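Local coordinates for protein Vng1086c (PDB 2GF4), which is of unknown function but binds calcium, and belongs to the uncharacterised family UPF0058, at residues D18-F23 / E28-A33. Numbering follows the deposited sequence.
Sequences DQFLGF and ETAFAA
Phe20 O accepts the backbone N-H of Phe23, with Phe20 O and Phe23 N 2.8 Å apart. This i to i+3 bond lies near the end of helix 3-21. No hydrogen bond joins 18-23 to 28-33; the contact is apolar. The rings of Phe20 and Phe31 form an offset edge-to-face pair. Their planes stand at 86°, and the edge of Phe31 is turned toward the face of Phe20. The closest atoms are Phe20 CD2 and Phe31 CE1, at 3.7 Å. Phe20 reaches across because its CG lies anti to the backbone N (chi1 175°). Ala30 CB lies 4.1 Å from Phe20 CE2. The end of helix 3-21 and the loop that leads into helix 32-37 meet here, where the chain turns back after the helix. A type I turn from Thr29 to Ala32, closed by Ala32 N to Thr29 O, leads into helix 32-37, with Phe31 at its N-cap position. Helix 48-71 packs on both rings: Ala65 and Met66 touch Phe20, and Leu58 and Ala61 touch Phe31. Leu21 CD2 lies 3.8 Å from Glu28 CA. Leu21 CD2 also lies at the edge of the Phe31 ring, near its plane, 4.5 Å from Phe31 CD1.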
ATOM      1  N   ASP A  18       0.966 -19.760  -0.686  1.00 27.63           N
ATOM      2  CA  ASP A  18       0.662 -21.073  -0.142  1.00 29.74           C
ATOM      3  C   ASP A  18       1.418 -21.298   1.141  1.00 30.59           C
ATOM      4  O   ASP A  18       0.849 -21.850   2.083  1.00 30.23           O
ATOM      5  CB  ASP A  18       0.918 -22.120  -1.205  1.00 31.54           C
ATOM      6  CG  ASP A  18      -0.135 -22.051  -2.309  1.00 32.36           C
ATOM      7  OD1 ASP A  18      -1.269 -21.588  -2.053  1.00 34.10           O
ATOM      8  OD2 ASP A  18       0.129 -22.460  -3.442  1.00 36.69           O
ATOM      9  N   GLN A  19       2.679 -20.861   1.187  1.00 30.39           N
ATOM     10  CA  GLN A  19       3.526 -20.937   2.379  1.00 29.51           C
ATOM     11  C   GLN A  19       2.782 -20.229   3.533  1.00 29.47           C
ATOM     12  O   GLN A  19       2.589 -20.831   4.589  1.00 29.10           O
ATOM     13  CB  GLN A  19       4.823 -20.191   2.095  1.00 29.60           C
ATOM     14  CG  GLN A  19       5.824 -20.394   3.178  1.00 30.19           C
ATOM     15  CD  GLN A  19       7.107 -19.630   2.973  1.00 30.85           C
ATOM     16  OE1 GLN A  19       7.264 -18.855   2.026  1.00 26.86           O
ATOM     17  NE2 GLN A  19       8.028 -19.847   3.882  1.00 27.94           N
ATOM     18  N   PHE A  20       2.378 -18.961   3.331  1.00 29.24           N
ATOM     19  CA  PHE A  20       1.669 -18.176   4.346  1.00 29.15           C
ATOM     20  C   PHE A  20       0.388 -18.872   4.830  1.00 29.56           C
ATOM     21  O   PHE A  20       0.180 -18.958   6.041  1.00 28.35           O
ATOM     22  CB  PHE A  20       1.319 -16.796   3.763  1.00 26.86           C
ATOM     23  CG  PHE A  20       0.481 -15.929   4.663  1.00 28.82           C
ATOM     24  CD1 PHE A  20       1.057 -15.050   5.571  1.00 28.89           C
ATOM     25  CD2 PHE A  20      -0.902 -15.968   4.575  1.00 29.61           C
ATOM     26  CE1 PHE A  20       0.254 -14.224   6.349  1.00 29.38           C
ATOM     27  CE2 PHE A  20      -1.689 -15.142   5.353  1.00 28.35           C
ATOM     28  CZ  PHE A  20      -1.114 -14.277   6.236  1.00 29.41           C
ATOM     29  N   LEU A  21      -0.437 -19.378   3.907  1.00 29.58           N
ATOM     30  CA  LEU A  21      -1.685 -20.018   4.300  1.00 31.42           C
ATOM     31  C   LEU A  21      -1.427 -21.263   5.096  1.00 33.81           C
ATOM     32  O   LEU A  21      -2.314 -21.748   5.793  1.00 36.52           O
ATOM     33  CB  LEU A  21      -2.536 -20.297   3.070  1.00 30.00           C
ATOM     34  CG  LEU A  21      -3.053 -19.010   2.403  1.00 27.88           C
ATOM     35  CD1 LEU A  21      -3.610 -19.452   1.114  1.00 26.60           C
ATOM     36  CD2 LEU A  21      -4.112 -18.269   3.210  1.00 24.84           C
ATOM     37  N   GLY A  22      -0.203 -21.778   5.007  1.00 36.23           N
ATOM     38  CA  GLY A  22       0.134 -22.941   5.800  1.00 36.43           C
ATOM     39  C   GLY A  22       0.544 -22.544   7.222  1.00 36.82           C
ATOM     40  O   GLY A  22       0.730 -23.433   8.053  1.00 38.78           O
ATOM     41  N   PHE A  23       0.656 -21.266   7.556  1.00 37.42           N
ATOM     42  CA  PHE A  23       1.088 -20.952   8.914  1.00 38.27           C
ATOM     43  C   PHE A  23       0.026 -21.078   9.993  1.00 40.71           C
ATOM     44  O   PHE A  23      -1.161 -21.288   9.737  1.00 40.26           O
ATOM     45  CB  PHE A  23       1.694 -19.550   8.970  1.00 34.37           C
ATOM     46  CG  PHE A  23       2.972 -19.402   8.197  1.00 31.82           C
ATOM     47  CD1 PHE A  23       3.795 -20.493   7.947  1.00 32.02           C
ATOM     48  CD2 PHE A  23       3.370 -18.168   7.747  1.00 31.02           C
ATOM     49  CE1 PHE A  23       4.971 -20.326   7.237  1.00 31.75           C
ATOM     50  CE2 PHE A  23       4.534 -18.016   7.046  1.00 30.83           C
ATOM     51  CZ  PHE A  23       5.336 -19.087   6.798  1.00 30.19           C
ATOM     52  N   GLU A  28      -6.856 -16.485   6.676  1.00 34.70           N
ATOM     53  CA  GLU A  28      -7.014 -17.246   5.467  1.00 36.00           C
ATOM     54  C   GLU A  28      -7.725 -16.518   4.358  1.00 33.87           C
ATOM     55  O   GLU A  28      -7.748 -16.993   3.223  1.00 33.87           O
ATOM     56  CB  GLU A  28      -7.655 -18.578   5.817  1.00 40.14           C
ATOM     57  CG  GLU A  28      -9.097 -18.476   6.230  1.00 48.69           C
ATOM     58  CD  GLU A  28      -9.312 -17.880   7.616  1.00 52.33           C
ATOM     59  OE1 GLU A  28      -8.334 -17.654   8.359  1.00 54.27           O
ATOM     60  OE2 GLU A  28     -10.482 -17.646   7.989  1.00 55.75           O
ATOM     61  N   THR A  29      -8.272 -15.349   4.657  1.00 30.86           N
ATOM     62  CA  THR A  29      -8.928 -14.560   3.613  1.00 28.50           C
ATOM     63  C   THR A  29      -7.987 -13.448   3.109  1.00 27.37           C
ATOM     64  O   THR A  29      -8.407 -12.602   2.300  1.00 26.64           O
ATOM     65  CB  THR A  29     -10.189 -13.854   4.169  1.00 27.76           C
ATOM     66  OG1 THR A  29      -9.829 -12.869   5.157  1.00 28.74           O
ATOM     67  CG2 THR A  29     -11.009 -14.828   4.904  1.00 29.45           C
ATOM     68  N   ALA A  30      -6.719 -13.465   3.501  1.00 26.07           N
ATOM     69  CA  ALA A  30      -5.838 -12.378   3.132  1.00 24.45           C
ATOM     70  C   ALA A  30      -5.686 -12.082   1.680  1.00 25.06           C
ATOM     71  O   ALA A  30      -5.483 -10.923   1.290  1.00 24.91           O
ATOM     72  CB  ALA A  30      -4.514 -12.618   3.737  1.00 24.86           C
ATOM     73  N   PHE A  31      -5.822 -13.103   0.864  1.00 25.80           N
ATOM     74  CA  PHE A  31      -5.624 -12.862  -0.544  1.00 25.74           C
ATOM     75  C   PHE A  31      -6.906 -12.814  -1.313  1.00 25.85           C
ATOM     76  O   PHE A  31      -6.907 -13.115  -2.509  1.00 24.84           O
ATOM     77  CB  PHE A  31      -4.690 -13.926  -1.093  1.00 28.31           C
ATOM     78  CG  PHE A  31      -3.363 -13.926  -0.420  1.00 32.65           C
ATOM     79  CD1 PHE A  31      -3.121 -14.725   0.676  1.00 34.11           C
ATOM     80  CD2 PHE A  31      -2.352 -13.107  -0.878  1.00 34.86           C
ATOM     81  CE1 PHE A  31      -1.907 -14.702   1.290  1.00 35.65           C
ATOM     82  CE2 PHE A  31      -1.143 -13.093  -0.254  1.00 35.64           C
ATOM     83  CZ  PHE A  31      -0.922 -13.890   0.823  1.00 35.22           C
ATOM     84  N   ALA A  32      -7.978 -12.387  -0.695  1.00 27.02           N
ATOM     85  CA  ALA A  32      -9.211 -12.399  -1.445  1.00 29.98           C
ATOM     86  C   ALA A  32      -9.267 -11.479  -2.632  1.00 29.68           C
ATOM     87  O   ALA A  32      -9.997 -11.784  -3.574  1.00 29.19           O
ATOM     88  CB  ALA A  32     -10.318 -12.153  -0.560  1.00 31.54           C
ATOM     89  N   ALA A  33      -8.515 -10.388  -2.634  1.00 28.31           N
ATOM     90  CA  ALA A  33      -8.536  -9.552  -3.822  1.00 28.76           C
ATOM     91  C   ALA A  33      -7.782 -10.232  -4.972  1.00 28.20           C
ATOM     92  O   ALA A  33      -8.216 -10.104  -6.119  1.00 27.90           O
ATOM     93  CB  ALA A  33      -7.922  -8.299  -3.534  1.00 30.27           C
TER